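Local coordinates for MdcE (Pseudomonas aeruginosa, PDB 5VIP), which is the gamma subunit of a biotin-independent malonate decarboxylase and probably contributes transferase activity to that enzyme, at residues H164-A168 / N169-A173; V241-R244 / T245-E249; G41-A44 / S45-V48. All coordinates share one frame; numbering follows the deposited sequence.

Interaction 1 of 3, residues H164-A168 / N169-A173; sequences HGYQA and NRLIA
Just after helix 158-163, the chain makes a type I beta turn from Gly165 to Ala168, closed by Ala168 N to Gly165 O (3.2 Å), and enters strand 170-174, bringing Gly165 near Leu171. Gly165 takes backbone angles (phi 128°, psi -39°) that glycine readily adopts. Leu171 folds its fork back over this turn, and its two methyls divide the work. CG stands beside the backbone N (chi1 -70°), and from there CD2 lies 3.5 Å from Gly165 O and 3.9 Å from Ala168 CB. CD1 takes the other direction and meets the Tyr166 ring obliquely, 3.9 Å from CE2, the two side chains crossing at about a right angle. Ala168 CB also packs 3.4 Å from Arg170 O, which brings the methyl close to the start of the strand. The polar ends find partners elsewhere in the fold: Tyr166 OH bonds to Tyr217, Asn169 OD1 takes the N-H of Leu148, and Arg170 pairs with Asp253 while lying in a cation-pi contact with Trp224. Gln167 OE1 accepts from Arg142, and its NE2 reaches the backbone of a chain of another protein, so the turn also borders a subunit interface. A buried helix-to-strand connection of this kind, a type I turn beginning at a glycine and leading into a parallel strand of the central sheet, is consistent with the beta-beta-alpha superhelix of the crotonase-like fold, which carboxyltransferase-related proteins of this kind probably share.

Interaction 2 of 3, residues V241-R244 / T245-E249; sequences VRVR and TCLGE
Val241 and Thr245 meet through a doubly used carbonyl in an alpha helix, the i to i+4 bonding of helix 237-254 supplemented by a side-chain hydroxyl. Val241 O accepts Thr245 N at 3.0 Å and Thr245 OG1 at 2.7 Å, and the two donors arrive from opposite faces of the carbonyl plane. The hydroxyl can do this because OG1 lies beside its own backbone N (chi1 -64°), which turns it back toward the preceding turn of the helix. Two residues further along, on the buried side of the helix, Val243 and Leu247 lie side by side and point the same way, with CG1 of the valine 3.9 Å from CD1 of the leucine. The same pair is joined through the backbone by the bond from Leu247 N to Val243 O, 2.9 Å long, with an N-H...O angle of 171°. Further out, Val243 and Cys246 press on Leu227 of strand 225-227, while Val243 also meets Leu151 and Leu247 meets Ile149, so this helix covers part of the central sheet. Arg242 holds Glu230 and Asp239 in salt bridges, and the extended Arg244 reaches Leu32 O through NH2. Tightest among the side-chain contacts to the Val243 carbonyl, Leu247 CG sits 3.2 Å from Val243 O.

Interaction 3 of 3, residues G41-A44 / S45-V48; sequences GDPA and SLRV
Pro43 and Leu46 close a type I beta turn that delivers the chain into strand 46-53, the outermost strand at one end of the six-stranded sheet within this chain. The closing bond runs from Leu46 N to Pro43 O, 3.0 Å, with the donor well above the carbonyl plane. The tight part is the turn itself. Leu46 CB lies 3.4 Å from that same Pro43 O, whereas Pro43 CD and Leu46 CD2 approach only loosely, at 4.5 Å. Ser45 tucks its OG between its own N and carbonyl carbon (chi1 49°), so that it sits 3.8 Å from Pro43 CB; the hydroxyl is bonded to Glu83, which ties the turn to helix 81-97. Arg47 reaches back from the strand: its chain bends at chi2 (-66°), and NH1 donates to Ala44 O, which lies near the guanidinium plane. The measured separation of 2.5 Å is short for such a bond, and its exact length is doubtful. NE donates to Leu36 O and NH1 also makes a weak bond to Leu46 O, so NH1 and NE together limit the group's rotation, with Leu26 and Phe29 of helix 24-33 packed on the side chain.

The more open, water-bridged side lies at Asp42, which is partly exposed. Asp42 OD2 is already in a salt bridge with Arg39, and the Asp42 side chain crosses that of Val48 at about a right angle, making a carboxylate-to-methyl approach rather than a polar pairing. One water donates to Asp42 OD2 and to Leu46 O and accepts a weak bond from Val48 N, spanning the interval between the loop and the strand edge. Beside the bridge, roughly at a right angle to it as seen from Asp42 OD2, Val48 CG2 lies 3.4 Å from that oxygen.

The three contacts come in the order interaction 3, interaction 1, interaction 2 along the chain, and each is a local contact between residues close in sequence. Interactions 1 and 3 open different strands of one mixed sheet: 46-53 lies at one border, and 170-174 lies next to the opposite border strand 225-227. Their centres are about 20 Å apart, with nearest atoms about 7 Å apart. Interaction 2, in helix 237-254, lies about 15 Å from interaction 1 between centres and touches it where Ile172 CD1 packs 3.7 Å from Cys246 SG. Thus the two turns start two strands of one sheet, and helix 237-254 packs on its far part, over 148-152, 170-174 and 225-227.

Interaction 1 of 3, residues H164-A168 / N169-A173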
loop_
_atom_site.group_PDB
_atom_site.type_symbol
_atom_site.label_atom_id
_atom_site.label_comp_id
_atom_site.label_asym_id
_atom_site.label_seq_id
_atom_site.Cartn_x
_atom_site.Cartn_y
_atom_site.Cartn_z
ATOM N N HIS A 164 6.916 2.254 3.125
ATOM C CA HIS A 164 7.773 2.828 4.152
ATOM C C HIS A 164 7.307 4.231 4.503
ATOM O O HIS A 164 7.735 5.210 3.890
ATOM C CB HIS A 164 9.223 2.848 3.670
ATOM C CG HIS A 164 10.181 3.424 4.663
ATOM N ND1 HIS A 164 10.341 2.905 5.931
ATOM C CD2 HIS A 164 11.046 4.464 4.568
ATOM C CE1 HIS A 164 11.255 3.608 6.580
ATOM N NE2 HIS A 164 11.703 4.555 5.774
ATOM N N GLY A 165 6.385 4.309 5.452
ATOM C CA GLY A 165 5.904 5.578 5.933
ATOM C C GLY A 165 4.401 5.759 5.943
ATOM O O GLY A 165 3.882 6.351 6.870
ATOM N N TYR A 166 3.683 5.269 4.933
ATOM C CA TYR A 166 2.308 5.732 4.780
ATOM C C TYR A 166 1.331 5.018 5.736
ATOM O O TYR A 166 0.158 5.381 5.804
ATOM C CB TYR A 166 1.796 5.542 3.353
ATOM C CG TYR A 166 1.114 6.774 2.781
ATOM C CD1 TYR A 166 1.180 7.057 1.421
ATOM C CD2 TYR A 166 0.508 7.714 3.619
ATOM C CE1 TYR A 166 0.571 8.195 0.898
ATOM C CE2 TYR A 166 -0.079 8.860 3.099
ATOM C CZ TYR A 166 -0.052 9.085 1.741
ATOM O OH TYR A 166 -0.629 10.233 1.214
ATOM N N GLN A 167 1.789 4.024 6.489
ATOM C CA GLN A 167 0.926 3.421 7.503
ATOM C C GLN A 167 1.013 4.125 8.863
ATOM O O GLN A 167 0.457 3.647 9.843
ATOM C CB GLN A 167 1.259 1.937 7.676
ATOM C CG GLN A 167 0.731 1.056 6.555
ATOM C CD GLN A 167 -0.785 1.179 6.383
ATOM O OE1 GLN A 167 -1.541 1.000 7.332
ATOM N NE2 GLN A 167 -1.225 1.492 5.166
ATOM N N ALA A 168 1.705 5.258 8.923
ATOM C CA ALA A 168 1.971 5.922 10.208
ATOM C C ALA A 168 0.708 6.450 10.905
ATOM O O ALA A 168 -0.247 6.879 10.250
ATOM C CB ALA A 168 2.966 7.077 10.000
ATOM N N ASN A 169 0.709 6.404 12.236
ATOM C CA ASN A 169 -0.270 7.143 13.043
ATOM C C ASN A 169 -0.204 8.653 12.785
ATOM O O ASN A 169 -1.219 9.337 12.796
ATOM C CB ASN A 169 -0.048 6.916 14.539
ATOM C CG ASN A 169 -0.193 5.471 14.950
ATOM O OD1 ASN A 169 0.780 4.720 14.963
ATOM N ND2 ASN A 169 -1.403 5.083 15.328
ATOM N N ARG A 170 1.003 9.170 12.598
ATOM C CA ARG A 170 1.205 10.605 12.382
ATOM C C ARG A 170 2.293 10.835 11.353
ATOM O O ARG A 170 3.330 10.173 11.385
ATOM C CB ARG A 170 1.580 11.322 13.681
ATOM C CG ARG A 170 0.604 11.145 14.825
ATOM C CD ARG A 170 -0.649 11.991 14.668
ATOM N NE ARG A 170 -1.426 11.904 15.897
ATOM C CZ ARG A 170 -2.191 10.865 16.223
ATOM N NH1 ARG A 170 -2.304 9.827 15.401
ATOM N NH2 ARG A 170 -2.842 10.859 17.374
ATOM N N LEU A 171 2.038 11.760 10.429
ATOM C CA LEU A 171 3.011 12.128 9.413
ATOM C C LEU A 171 3.539 13.534 9.672
ATOM O O LEU A 171 2.763 14.486 9.805
ATOM C CB LEU A 171 2.399 12.058 8.014
ATOM C CG LEU A 171 2.061 10.672 7.451
ATOM C CD1 LEU A 171 1.379 10.835 6.110
ATOM C CD2 LEU A 171 3.316 9.817 7.311
ATOM N N ILE A 172 4.859 13.650 9.746
ATOM C CA ILE A 172 5.527 14.945 9.893
ATOM C C ILE A 172 6.454 15.157 8.715
ATOM O O ILE A 172 7.242 14.272 8.385
ATOM C CB ILE A 172 6.338 15.022 11.206
ATOM C CG1 ILE A 172 5.402 14.905 12.410
ATOM C CG2 ILE A 172 7.196 16.308 11.259
ATOM C CD1 ILE A 172 6.116 14.500 13.703
ATOM N N ALA A 173 6.363 16.314 8.064
ATOM C CA ALA A 173 7.224 16.587 6.926
ATOM C C ALA A 173 8.112 17.799 7.200
ATOM O O ALA A 173 7.674 18.756 7.829
ATOM C CB ALA A 173 6.389 16.824 5.667
#

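Interaction 2 of 3, residues V241-R244 / T245-E249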
loop_
_atom_site.group_PDB
_atom_site.type_symbol
_atom_site.label_atom_id
_atom_site.label_comp_id
_atom_site.label_asym_id
_atom_site.label_seq_id
_atom_site.Cartn_x
_atom_site.Cartn_y
_atom_site.Cartn_z
ATOM N N VAL A 241 17.184 19.361 17.533
ATOM C CA VAL A 241 16.379 19.667 18.710
ATOM C C VAL A 241 14.910 19.904 18.352
ATOM O O VAL A 241 14.012 19.418 19.037
ATOM C CB VAL A 241 16.935 20.913 19.454
ATOM C CG1 VAL A 241 15.964 21.384 20.528
ATOM C CG2 VAL A 241 18.297 20.598 20.049
ATOM N N ARG A 242 14.665 20.659 17.285
ATOM C CA ARG A 242 13.293 20.932 16.876
ATOM C C ARG A 242 12.601 19.644 16.421
ATOM O O ARG A 242 11.446 19.401 16.766
ATOM C CB ARG A 242 13.244 21.994 15.766
ATOM C CG ARG A 242 13.578 23.422 16.250
ATOM C CD ARG A 242 13.384 24.483 15.155
ATOM N NE ARG A 242 14.531 24.557 14.257
ATOM C CZ ARG A 242 15.572 25.365 14.438
ATOM N NH1 ARG A 242 15.607 26.185 15.480
ATOM N NH2 ARG A 242 16.584 25.357 13.574
ATOM N N VAL A 243 13.308 18.819 15.656
ATOM C CA VAL A 243 12.715 17.583 15.147
ATOM C C VAL A 243 12.474 16.574 16.274
ATOM O O VAL A 243 11.407 15.969 16.347
ATOM C CB VAL A 243 13.584 16.949 14.051
ATOM C CG1 VAL A 243 13.079 15.527 13.708
ATOM C CG2 VAL A 243 13.580 17.830 12.823
ATOM N N ARG A 244 13.446 16.415 17.171
ATOM C CA ARG A 244 13.265 15.520 18.314
ATOM C C ARG A 244 12.079 15.952 19.166
ATOM O O ARG A 244 11.308 15.114 19.643
ATOM C CB ARG A 244 14.535 15.458 19.168
ATOM C CG ARG A 244 15.531 14.439 18.659
ATOM C CD ARG A 244 16.850 14.480 19.397
ATOM N NE ARG A 244 17.742 13.456 18.865
ATOM C CZ ARG A 244 19.056 13.428 19.054
ATOM N NH1 ARG A 244 19.643 14.380 19.765
ATOM N NH2 ARG A 244 19.783 12.450 18.521
ATOM N N THR A 245 11.929 17.259 19.338
ATOM C CA THR A 245 10.822 17.805 20.115
ATOM C C THR A 245 9.489 17.447 19.476
ATOM O O THR A 245 8.571 16.980 20.146
ATOM C CB THR A 245 10.929 19.329 20.237
ATOM O OG1 THR A 245 12.117 19.652 20.968
ATOM C CG2 THR A 245 9.723 19.895 20.967
ATOM N N CYS A 246 9.404 17.669 18.169
ATOM C CA CYS A 246 8.185 17.395 17.415
ATOM C C CYS A 246 7.838 15.904 17.428
ATOM O O CYS A 246 6.679 15.534 17.635
ATOM C CB CYS A 246 8.344 17.909 15.985
ATOM S SG CYS A 246 6.820 17.873 15.001
ATOM N N LEU A 247 8.841 15.049 17.244
ATOM C CA LEU A 247 8.642 13.597 17.345
ATOM C C LEU A 247 8.123 13.209 18.727
ATOM O O LEU A 247 7.250 12.343 18.859
ATOM C CB LEU A 247 9.943 12.846 17.058
ATOM C CG LEU A 247 10.549 12.934 15.661
ATOM C CD1 LEU A 247 11.938 12.288 15.652
ATOM C CD2 LEU A 247 9.630 12.262 14.626
ATOM N N GLY A 248 8.678 13.848 19.757
ATOM C CA GLY A 248 8.228 13.634 21.121
ATOM C C GLY A 248 6.762 13.988 21.299
ATOM O O GLY A 248 6.005 13.252 21.935
ATOM N N GLU A 249 6.353 15.117 20.731
ATOM C CA GLU A 249 4.963 15.538 20.836
ATOM C C GLU A 249 4.019 14.637 20.021
ATOM O O GLU A 249 2.884 14.391 20.425
ATOM C CB GLU A 249 4.831 16.997 20.406
ATOM C CG GLU A 249 5.543 17.939 21.375
ATOM C CD GLU A 249 5.689 19.350 20.852
ATOM O OE1 GLU A 249 5.094 19.675 19.796
ATOM O OE2 GLU A 249 6.402 20.139 21.508
#

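Interaction 3 of 3, residues G41-A44 / S45-V48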
loop_
_atom_site.group_PDB
_atom_site.type_symbol
_atom_site.label_atom_id
_atom_site.label_comp_id
_atom_site.label_asym_id
_atom_site.label_seq_id
_atom_site.Cartn_x
_atom_site.Cartn_y
_atom_site.Cartn_z
ATOM N N GLY A 41 22.520 -8.312 10.284
ATOM C CA GLY A 41 21.535 -9.107 9.570
ATOM C C GLY A 41 20.728 -8.399 8.489
ATOM O O GLY A 41 20.007 -9.049 7.731
ATOM N N ASP A 42 20.843 -7.074 8.408
ATOM C CA ASP A 42 20.017 -6.294 7.483
ATOM C C ASP A 42 20.658 -6.111 6.112
ATOM O O ASP A 42 21.876 -6.127 5.991
ATOM C CB ASP A 42 19.717 -4.911 8.075
ATOM C CG ASP A 42 18.783 -4.970 9.276
ATOM O OD1 ASP A 42 18.092 -5.997 9.455
ATOM O OD2 ASP A 42 18.725 -3.976 10.028
ATOM N N PRO A 43 19.828 -5.939 5.068
ATOM C CA PRO A 43 20.333 -5.412 3.795
ATOM C C PRO A 43 21.038 -4.065 4.009
ATOM O O PRO A 43 20.625 -3.294 4.881
ATOM C CB PRO A 43 19.064 -5.236 2.953
ATOM C CG PRO A 43 18.071 -6.174 3.554
ATOM C CD PRO A 43 18.393 -6.272 5.011
ATOM N N ALA A 44 22.067 -3.779 3.215
ATOM C CA ALA A 44 22.834 -2.540 3.352
ATOM C C ALA A 44 22.020 -1.303 2.977
ATOM O O ALA A 44 22.414 -0.172 3.278
ATOM C CB ALA A 44 24.093 -2.610 2.502
ATOM N N SER A 45 20.892 -1.521 2.308
ATOM C CA SER A 45 19.984 -0.440 1.943
ATOM C C SER A 45 19.009 -0.113 3.074
ATOM O O SER A 45 18.103 0.695 2.905
ATOM C CB SER A 45 19.213 -0.819 0.686
ATOM O OG SER A 45 18.680 -2.125 0.832
ATOM N N LEU A 46 19.192 -0.764 4.218
ATOM C CA LEU A 46 18.362 -0.542 5.398
ATOM C C LEU A 46 19.182 -0.064 6.587
ATOM O O LEU A 46 20.202 -0.664 6.918
ATOM C CB LEU A 46 17.647 -1.831 5.795
ATOM C CG LEU A 46 16.139 -1.790 5.675
ATOM C CD1 LEU A 46 15.814 -1.608 4.214
ATOM C CD2 LEU A 46 15.529 -3.062 6.242
ATOM N N ARG A 47 18.733 1.006 7.231
ATOM C CA ARG A 47 19.294 1.404 8.511
ATOM C C ARG A 47 18.246 1.235 9.599
ATOM O O ARG A 47 17.147 1.796 9.504
ATOM C CB ARG A 47 19.783 2.851 8.478
ATOM C CG ARG A 47 20.883 3.110 7.484
ATOM C CD ARG A 47 22.165 2.386 7.857
ATOM N NE ARG A 47 23.241 2.746 6.936
ATOM C CZ ARG A 47 23.475 2.116 5.791
ATOM N NH1 ARG A 47 22.706 1.093 5.439
ATOM N NH2 ARG A 47 24.468 2.505 5.000
ATOM N N VAL A 48 18.601 0.474 10.633
ATOM C CA VAL A 48 17.721 0.210 11.768
ATOM C C VAL A 48 18.511 0.387 13.061
ATOM O O VAL A 48 19.632 -0.108 13.175
ATOM C CB VAL A 48 17.131 -1.229 11.723
ATOM C CG1 VAL A 48 16.192 -1.468 12.899
ATOM C CG2 VAL A 48 16.420 -1.492 10.397
HETATM O O HOH W 1 20.485 -1.823 9.475
#